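Local coordinates for protein FACT complex subunit SPT16 (Ashbya gossypii, PDB 6A8M) that probably serves, as a subunit of the FACT complex, as a histone chaperone that reorganises nucleosomes during transcription, replication and repair, the chain here being its N-terminal peptidase-like part, at residues A[338-343]-A[380-385]; A[366-371]-A[393-398]. All blocks are in the same frame, centred on the assembly; numbering follows the deposited sequence.

Contact 1 (A[338-343]-A[380-385])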
ATOM      1  N   THR A 338      17.935  -9.069   1.666  1.00 16.72           N
ATOM      2  CA  THR A 338      17.490  -8.397   0.453  1.00 16.17           C
ATOM      3  C   THR A 338      16.266  -9.092  -0.122  1.00 16.00           C
ATOM      4  O   THR A 338      16.016 -10.267   0.153  1.00 15.39           O
ATOM      5  CB  THR A 338      18.603  -8.392  -0.603  1.00 17.01           C
ATOM      6  OG1 THR A 338      18.934  -9.739  -0.956  1.00 19.05           O
ATOM      7  CG2 THR A 338      19.884  -7.715  -0.095  1.00 19.31           C
ATOM      8  N   PRO A 339      15.463  -8.377  -0.914  1.00 15.19           N
ATOM      9  CA  PRO A 339      14.408  -9.049  -1.689  1.00 15.33           C
ATOM     10  C   PRO A 339      14.903 -10.272  -2.445  1.00 14.59           C
ATOM     11  O   PRO A 339      14.232 -11.316  -2.470  1.00 16.34           O
ATOM     12  CB  PRO A 339      13.955  -7.941  -2.654  1.00 13.66           C
ATOM     13  CG  PRO A 339      14.224  -6.643  -1.852  1.00 13.65           C
ATOM     14  CD  PRO A 339      15.474  -6.915  -1.103  1.00 14.48           C
ATOM     15  N   LYS A 340      16.085 -10.154  -3.056  1.00 15.42           N
ATOM     16  CA  LYS A 340      16.650 -11.247  -3.835  1.00 16.07           C
ATOM     17  C   LYS A 340      16.916 -12.473  -2.972  1.00 16.44           C
ATOM     18  O   LYS A 340      16.620 -13.597  -3.382  1.00 17.05           O
ATOM     19  CB  LYS A 340      17.936 -10.789  -4.507  1.00 19.80           C
ATOM     20  CG  LYS A 340      18.621 -11.876  -5.337  1.00 18.21           C
ATOM     21  CD  LYS A 340      19.838 -11.311  -6.024  1.00 19.39           C
ATOM     22  CE  LYS A 340      20.639 -12.399  -6.717  1.00 20.34           C
ATOM     23  NZ  LYS A 340      21.893 -11.863  -7.333  1.00 25.65           N
ATOM     24  N   GLN A 341      17.483 -12.283  -1.775  1.00 19.01           N
ATOM     25  CA  GLN A 341      17.721 -13.427  -0.900  1.00 17.26           C
ATOM     26  C   GLN A 341      16.412 -14.099  -0.508  1.00 16.43           C
ATOM     27  O   GLN A 341      16.325 -15.333  -0.447  1.00 19.01           O
ATOM     28  CB  GLN A 341      18.486 -12.977   0.347  1.00 17.84           C
ATOM     29  CG  GLN A 341      19.935 -12.662   0.074  1.00 18.97           C
ATOM     30  CD  GLN A 341      20.617 -11.926   1.212  1.00 22.33           C
ATOM     31  OE1 GLN A 341      19.973 -11.263   2.021  1.00 21.29           O
ATOM     32  NE2 GLN A 341      21.936 -12.034   1.266  1.00 26.64           N
ATOM     33  N   ILE A 342      15.374 -13.302  -0.244  1.00 15.52           N
ATOM     34  CA  ILE A 342      14.084 -13.869   0.127  1.00 14.82           C
ATOM     35  C   ILE A 342      13.478 -14.628  -1.048  1.00 15.57           C
ATOM     36  O   ILE A 342      13.100 -15.798  -0.928  1.00 16.41           O
ATOM     37  CB  ILE A 342      13.144 -12.755   0.615  1.00 14.92           C
ATOM     38  CG1 ILE A 342      13.695 -12.103   1.878  1.00 16.34           C
ATOM     39  CG2 ILE A 342      11.762 -13.302   0.876  1.00 15.55           C
ATOM     40  CD1 ILE A 342      13.094 -10.736   2.153  1.00 16.49           C
ATOM     41  N   TYR A 343      13.382 -13.975  -2.209  1.00 14.31           N
ATOM     42  CA  TYR A 343      12.803 -14.652  -3.366  1.00 14.12           C
ATOM     43  C   TYR A 343      13.618 -15.894  -3.734  1.00 15.30           C
ATOM     44  O   TYR A 343      13.049 -16.963  -3.985  1.00 14.84           O
ATOM     45  CB  TYR A 343      12.695 -13.698  -4.569  1.00 14.53           C
ATOM     46  CG  TYR A 343      12.015 -14.388  -5.716  1.00 13.80           C
ATOM     47  CD1 TYR A 343      10.641 -14.580  -5.706  1.00 13.61           C
ATOM     48  CD2 TYR A 343      12.760 -14.919  -6.764  1.00 16.12           C
ATOM     49  CE1 TYR A 343      10.009 -15.255  -6.715  1.00 13.03           C
ATOM     50  CE2 TYR A 343      12.143 -15.601  -7.792  1.00 15.65           C
ATOM     51  CZ  TYR A 343      10.763 -15.765  -7.752  1.00 13.70           C
ATOM     52  OH  TYR A 343      10.140 -16.442  -8.759  1.00 14.94           O
ATOM     53  N   LEU A 380       9.568  -8.268  -3.729  1.00 11.40           N
ATOM     54  CA  LEU A 380      10.364  -9.412  -3.298  1.00 11.88           C
ATOM     55  C   LEU A 380      10.610 -10.314  -4.502  1.00 12.79           C
ATOM     56  O   LEU A 380       9.965 -11.346  -4.689  1.00 14.42           O
ATOM     57  CB  LEU A 380       9.666 -10.144  -2.157  1.00 11.73           C
ATOM     58  CG  LEU A 380       9.378  -9.271  -0.930  1.00 13.15           C
ATOM     59  CD1 LEU A 380       8.622 -10.066   0.152  1.00 13.30           C
ATOM     60  CD2 LEU A 380      10.678  -8.709  -0.362  1.00 16.32           C
ATOM     61  N   ASN A 381      11.560  -9.895  -5.346  1.00 12.76           N
ATOM     62  CA  ASN A 381      11.911 -10.627  -6.555  1.00 14.72           C
ATOM     63  C   ASN A 381      13.426 -10.781  -6.632  1.00 14.16           C
ATOM     64  O   ASN A 381      14.172 -10.261  -5.787  1.00 17.90           O
ATOM     65  CB  ASN A 381      11.352  -9.915  -7.791  1.00 17.64           C
ATOM     66  CG  ASN A 381      11.897  -8.505  -7.959  1.00 18.22           C
ATOM     67  OD1 ASN A 381      12.991  -8.176  -7.503  1.00 21.00           O
ATOM     68  ND2 ASN A 381      11.135  -7.663  -8.651  1.00 19.64           N
ATOM     69  N   ASN A 382      13.893 -11.475  -7.680  1.00 15.77           N
ATOM     70  CA  ASN A 382      15.325 -11.736  -7.829  1.00 19.03           C
ATOM     71  C   ASN A 382      16.114 -10.479  -8.191  1.00 20.87           C
ATOM     72  O   ASN A 382      17.332 -10.421  -7.957  1.00 24.57           O
ATOM     73  CB  ASN A 382      15.550 -12.834  -8.888  1.00 22.61           C
ATOM     74  CG  ASN A 382      17.016 -12.953  -9.324  1.00 28.75           C
ATOM     75  OD1 ASN A 382      17.457 -12.260 -10.248  1.00 31.11           O
ATOM     76  ND2 ASN A 382      17.770 -13.842  -8.673  1.00 29.20           N
ATOM     77  N   LYS A 383      15.459  -9.470  -8.749  1.00 21.64           N
ATOM     78  CA  LYS A 383      16.188  -8.340  -9.301  1.00 23.05           C
ATOM     79  C   LYS A 383      16.681  -7.385  -8.220  1.00 22.85           C
ATOM     80  O   LYS A 383      17.770  -6.811  -8.357  1.00 26.27           O
ATOM     81  CB  LYS A 383      15.298  -7.597 -10.302  1.00 26.91           C
ATOM     82  N   ASN A 384      15.929  -7.229  -7.137  1.00 19.05           N
ATOM     83  CA  ASN A 384      16.216  -6.182  -6.156  1.00 17.38           C
ATOM     84  C   ASN A 384      17.209  -6.738  -5.132  1.00 16.02           C
ATOM     85  O   ASN A 384      16.833  -7.519  -4.254  1.00 16.56           O
ATOM     86  CB  ASN A 384      14.917  -5.699  -5.508  1.00 17.37           C
ATOM     87  CG  ASN A 384      15.124  -4.466  -4.623  1.00 16.38           C
ATOM     88  OD1 ASN A 384      16.183  -4.299  -4.015  1.00 19.42           O
ATOM     89  ND2 ASN A 384      14.124  -3.599  -4.567  1.00 16.75           N
ATOM     90  N   ASP A 385      18.480  -6.341  -5.248  1.00 17.89           N
ATOM     91  CA  ASP A 385      19.510  -6.641  -4.251  1.00 18.41           C
ATOM     92  C   ASP A 385      19.956  -5.381  -3.516  1.00 19.58           C
ATOM     93  O   ASP A 385      20.997  -5.387  -2.854  1.00 23.44           O
ATOM     94  CB  ASP A 385      20.705  -7.367  -4.888  1.00 19.66           C
ATOM     95  CG  ASP A 385      21.410  -6.530  -5.950  1.00 20.71           C
ATOM     96  OD1 ASP A 385      20.934  -5.400  -6.215  1.00 20.61           O
ATOM     97  OD2 ASP A 385      22.422  -7.016  -6.505  1.00 22.17           O
TER
HETATM   98  O   HOH W   1      19.722 -10.002  -9.119  1.00 33.84           O
HETATM   99  O   HOH W   2      23.548  -9.616  -6.232  1.00 34.89           O
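Leu380, Lys340 and Pro339 have the most surface buried in this contact, in which the first turn of helix 339-353 rests on the end of strand 379-381 and the turn that follows it. From Leu380 the branch CD2 does the touching: it meets Ile342 CD1 at 4.0 Å and lies 4.1 Å from Pro339 CB, so one methyl group touches two helix residues. The ring of Pro339 also packs on Asn384, its CG 3.6 Å from Asn384 CG; the amide is held by Tyr386, whose backbone N gives a hydrogen bond to Asn384 OD1. Lys340 N donates to Asn384 O (3.0 Å), a bent bond with 134° at the hydrogen. The side chain of Lys340 leaves with CG anti to its own N (chi1 179°), which lays CG 3.3 Å from the backbone Asn382 O; extended, it runs beside the Asn382 side chain, whose ND2 bonds Asp344 OD1, and brings NZ to a water that bridges to Asp385 OD2. Tyr343 CD1 approaches Leu380 O at 3.5 Å, while its hydroxyl bonds to Thr362 O. Both partners are shaped locally: Thr338 OG1 accepts from Gln341 N and Gln341 OE1 from Thr338 N, a capping box, and Asn381 OD1 accepts from Asn384 N at 3.1 Å. The arrangement is a capped helix N-terminus docked on an Asx motif, at the edge of the antiparallel sheet in the M24 peptidase-like domain.

Contact 2 (A[366-371]-A[393-398])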
ATOM      1  N   GLY A 366       5.825 -10.889  -3.264  1.00 14.14           N
ATOM      2  CA  GLY A 366       5.081  -9.827  -2.626  1.00 12.21           C
ATOM      3  C   GLY A 366       5.858  -8.535  -2.582  1.00 13.53           C
ATOM      4  O   GLY A 366       6.761  -8.306  -3.401  1.00 14.27           O
ATOM      5  N   SER A 367       5.521  -7.666  -1.640  1.00 12.57           N
ATOM      6  CA  SER A 367       6.216  -6.389  -1.569  1.00 11.77           C
ATOM      7  C   SER A 367       6.085  -5.803  -0.175  1.00 12.36           C
ATOM      8  O   SER A 367       5.269  -6.240   0.636  1.00 11.85           O
ATOM      9  CB  SER A 367       5.652  -5.398  -2.583  1.00 11.95           C
ATOM     10  OG  SER A 367       4.420  -4.874  -2.125  1.00 13.16           O
ATOM     11  N   LEU A 368       6.917  -4.793   0.088  1.00 12.61           N
ATOM     12  CA  LEU A 368       6.614  -3.861   1.165  1.00 12.32           C
ATOM     13  C   LEU A 368       5.228  -3.260   0.944  1.00 10.85           C
ATOM     14  O   LEU A 368       4.821  -3.002  -0.194  1.00 11.45           O
ATOM     15  CB  LEU A 368       7.689  -2.770   1.205  1.00 14.51           C
ATOM     16  CG  LEU A 368       8.008  -2.002   2.480  1.00 16.97           C
ATOM     17  CD1 LEU A 368       8.508  -2.899   3.600  1.00 14.93           C
ATOM     18  CD2 LEU A 368       9.078  -0.947   2.120  1.00 17.72           C
ATOM     19  N   MET A 369       4.508  -3.024   2.044  1.00 12.52           N
ATOM     20  CA  MET A 369       3.146  -2.502   2.003  1.00 12.47           C
ATOM     21  C   MET A 369       2.974  -1.509   3.148  1.00 12.76           C
ATOM     22  O   MET A 369       3.642  -1.615   4.178  1.00 15.69           O
ATOM     23  CB  MET A 369       2.122  -3.658   2.106  1.00 14.71           C
ATOM     24  CG  MET A 369       0.641  -3.267   2.043  1.00 14.88           C
ATOM     25  SD  MET A 369      -0.377  -4.743   1.903  1.00 12.44           S
ATOM     26  CE  MET A 369       0.155  -5.607   3.382  1.00 12.24           C
ATOM     27  N   GLY A 370       2.085  -0.537   2.955  1.00 12.89           N
ATOM     28  CA  GLY A 370       1.809   0.440   4.005  1.00 11.52           C
ATOM     29  C   GLY A 370       0.771   1.429   3.524  1.00 13.58           C
ATOM     30  O   GLY A 370      -0.334   1.028   3.139  1.00 11.83           O
ATOM     31  N   LEU A 371       1.122   2.724   3.511  1.00 13.34           N
ATOM     32  CA  LEU A 371       0.265   3.711   2.860  1.00 13.49           C
ATOM     33  C   LEU A 371       0.141   3.435   1.371  1.00 14.54           C
ATOM     34  O   LEU A 371      -0.899   3.732   0.768  1.00 15.76           O
ATOM     35  CB  LEU A 371       0.821   5.119   3.097  1.00 11.52           C
ATOM     36  CG  LEU A 371       0.798   5.601   4.553  1.00 12.30           C
ATOM     37  CD1 LEU A 371       1.614   6.877   4.753  1.00 12.08           C
ATOM     38  CD2 LEU A 371      -0.657   5.857   4.982  1.00 10.52           C
ATOM     39  N   ASP A 393       9.279  -2.974   9.255  1.00 15.27           N
ATOM     40  CA  ASP A 393       8.703  -3.113   7.926  1.00 15.54           C
ATOM     41  C   ASP A 393       7.475  -4.009   7.973  1.00 14.98           C
ATOM     42  O   ASP A 393       7.410  -4.964   8.747  1.00 15.70           O
ATOM     43  CB  ASP A 393       9.712  -3.719   6.952  1.00 14.90           C
ATOM     44  CG  ASP A 393      10.795  -2.734   6.534  1.00 16.84           C
ATOM     45  OD1 ASP A 393      10.702  -1.542   6.893  1.00 17.31           O
ATOM     46  OD2 ASP A 393      11.759  -3.190   5.877  1.00 19.15           O
ATOM     47  N   CYS A 394       6.509  -3.705   7.110  1.00 13.12           N
ATOM     48  CA  CYS A 394       5.321  -4.526   6.947  1.00 12.15           C
ATOM     49  C   CYS A 394       5.286  -5.030   5.515  1.00 13.75           C
ATOM     50  O   CYS A 394       5.440  -4.238   4.580  1.00 15.36           O
ATOM     51  CB  CYS A 394       4.057  -3.719   7.245  1.00 14.92           C
ATOM     52  SG  CYS A 394       2.534  -4.690   7.179  1.00 18.71           S
ATOM     53  N   PHE A 395       5.063  -6.334   5.342  1.00 12.52           N
ATOM     54  CA  PHE A 395       5.050  -6.925   4.007  1.00 10.56           C
ATOM     55  C   PHE A 395       3.703  -7.545   3.672  1.00 11.47           C
ATOM     56  O   PHE A 395       2.981  -8.065   4.534  1.00 11.20           O
ATOM     57  CB  PHE A 395       6.145  -8.008   3.859  1.00 13.00           C
ATOM     58  CG  PHE A 395       7.522  -7.457   3.948  1.00 15.02           C
ATOM     59  CD1 PHE A 395       8.181  -7.024   2.801  1.00 15.35           C
ATOM     60  CD2 PHE A 395       8.128  -7.302   5.185  1.00 14.64           C
ATOM     61  CE1 PHE A 395       9.446  -6.469   2.891  1.00 16.11           C
ATOM     62  CE2 PHE A 395       9.397  -6.762   5.280  1.00 16.67           C
ATOM     63  CZ  PHE A 395      10.045  -6.336   4.127  1.00 15.35           C
ATOM     64  N   ASN A 396       3.379  -7.468   2.380  1.00 12.04           N
ATOM     65  CA  ASN A 396       2.416  -8.351   1.731  1.00 11.26           C
ATOM     66  C   ASN A 396       3.214  -9.540   1.206  1.00 12.20           C
ATOM     67  O   ASN A 396       3.944  -9.410   0.226  1.00 11.71           O
ATOM     68  CB  ASN A 396       1.719  -7.585   0.613  1.00  9.79           C
ATOM     69  CG  ASN A 396       0.838  -8.455  -0.248  1.00 10.43           C
ATOM     70  OD1 ASN A 396       0.435  -9.537   0.162  1.00 11.87           O
ATOM     71  ND2 ASN A 396       0.511  -7.961  -1.442  1.00 11.66           N
ATOM     72  N   ILE A 397       3.132 -10.680   1.889  1.00 10.73           N
ATOM     73  CA  ILE A 397       3.807 -11.892   1.428  1.00 10.88           C
ATOM     74  C   ILE A 397       2.772 -12.657   0.620  1.00 10.68           C
ATOM     75  O   ILE A 397       1.831 -13.226   1.187  1.00 12.71           O
ATOM     76  CB  ILE A 397       4.344 -12.725   2.604  1.00 11.88           C
ATOM     77  CG1 ILE A 397       5.295 -11.893   3.468  1.00 10.75           C
ATOM     78  CG2 ILE A 397       5.030 -13.993   2.114  1.00 14.84           C
ATOM     79  CD1 ILE A 397       6.565 -11.449   2.720  1.00 12.21           C
ATOM     80  N   SER A 398       2.927 -12.644  -0.709  1.00 11.65           N
ATOM     81  CA  SER A 398       1.903 -13.156  -1.615  1.00 11.21           C
ATOM     82  C   SER A 398       2.593 -14.075  -2.605  1.00 11.46           C
ATOM     83  O   SER A 398       3.515 -13.651  -3.314  1.00 11.67           O
ATOM     84  CB  SER A 398       1.196 -12.011  -2.352  1.00 13.72           C
ATOM     85  OG  SER A 398       0.385 -12.520  -3.410  1.00 11.94           O
TER
HETATM   86  O   HOH W   3       1.620  -5.228  -2.115  1.00 12.73           O
HETATM   87  O   HOH W   4       6.266  -1.235   5.671  1.00 17.35           O
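An antiparallel strand pair inside the sheet of the M24 peptidase-like domain joins Ser367 to Asn396 as a hydrogen-bonded pair, with Ser367 N to Asn396 O at 3.0 Å and Asn396 N to Ser367 O at 2.8 Å. Met369 N extends the ladder to Cys394 O. Gly366 CA comes within 3.1 Å of Asn396 O, where a side chain would clash. With chi1 at -155° and chi2 at 61°, Leu368 turns CD1 back over one face of the Phe395 ring, 4.0 Å from its centroid and offset toward the rim, in a CH-pi contact; the same methyl lies 3.7 Å from Asp393 CB. An alanine in place of Phe395 lacks the ring, and Leu368 CD1 would probably lose its CH-pi partner, with a gap likely to open beside it. On the sheet face of Ser367 and Asn396, Met369 bends at chi3 (57°) to set CE 3.7 Å from Asn396 CB, and a water links Ser367 OG to Asn396 ND2. Asn396 OD1 is bonded to Asn301 of strand 298-308, which Met369 also touches. Phe395 meets Phe378 edge-to-face and packs on Leu423, and Cys394 leans on Thr420; strand 379-381 flanks strand 364-368, and strand 412-424 flanks strand 394-405.

From the N terminus, the chain passes first through the start of helix 339-353, then strand 364-368, then strand 379-381 with its turn, and finally strand 394-405. Contact 1 closes a loop of 36 residues between segments 338-343 and 380-385, among them the rest of the helix and strand 364-368, and contact 2 one of 21 residues between segments 366-371 and 393-398. Their segments alternate, so the two loops cross. They meet at Leu380: its N probably donates to Gly366 O (2.8 Å), placing strand 379-381 beside strand 364-368, while its CD1 packs on Ile397 CD1 at 3.6 Å. Together the contacts tie the helix through the edge strand to the inner strands of one antiparallel sheet.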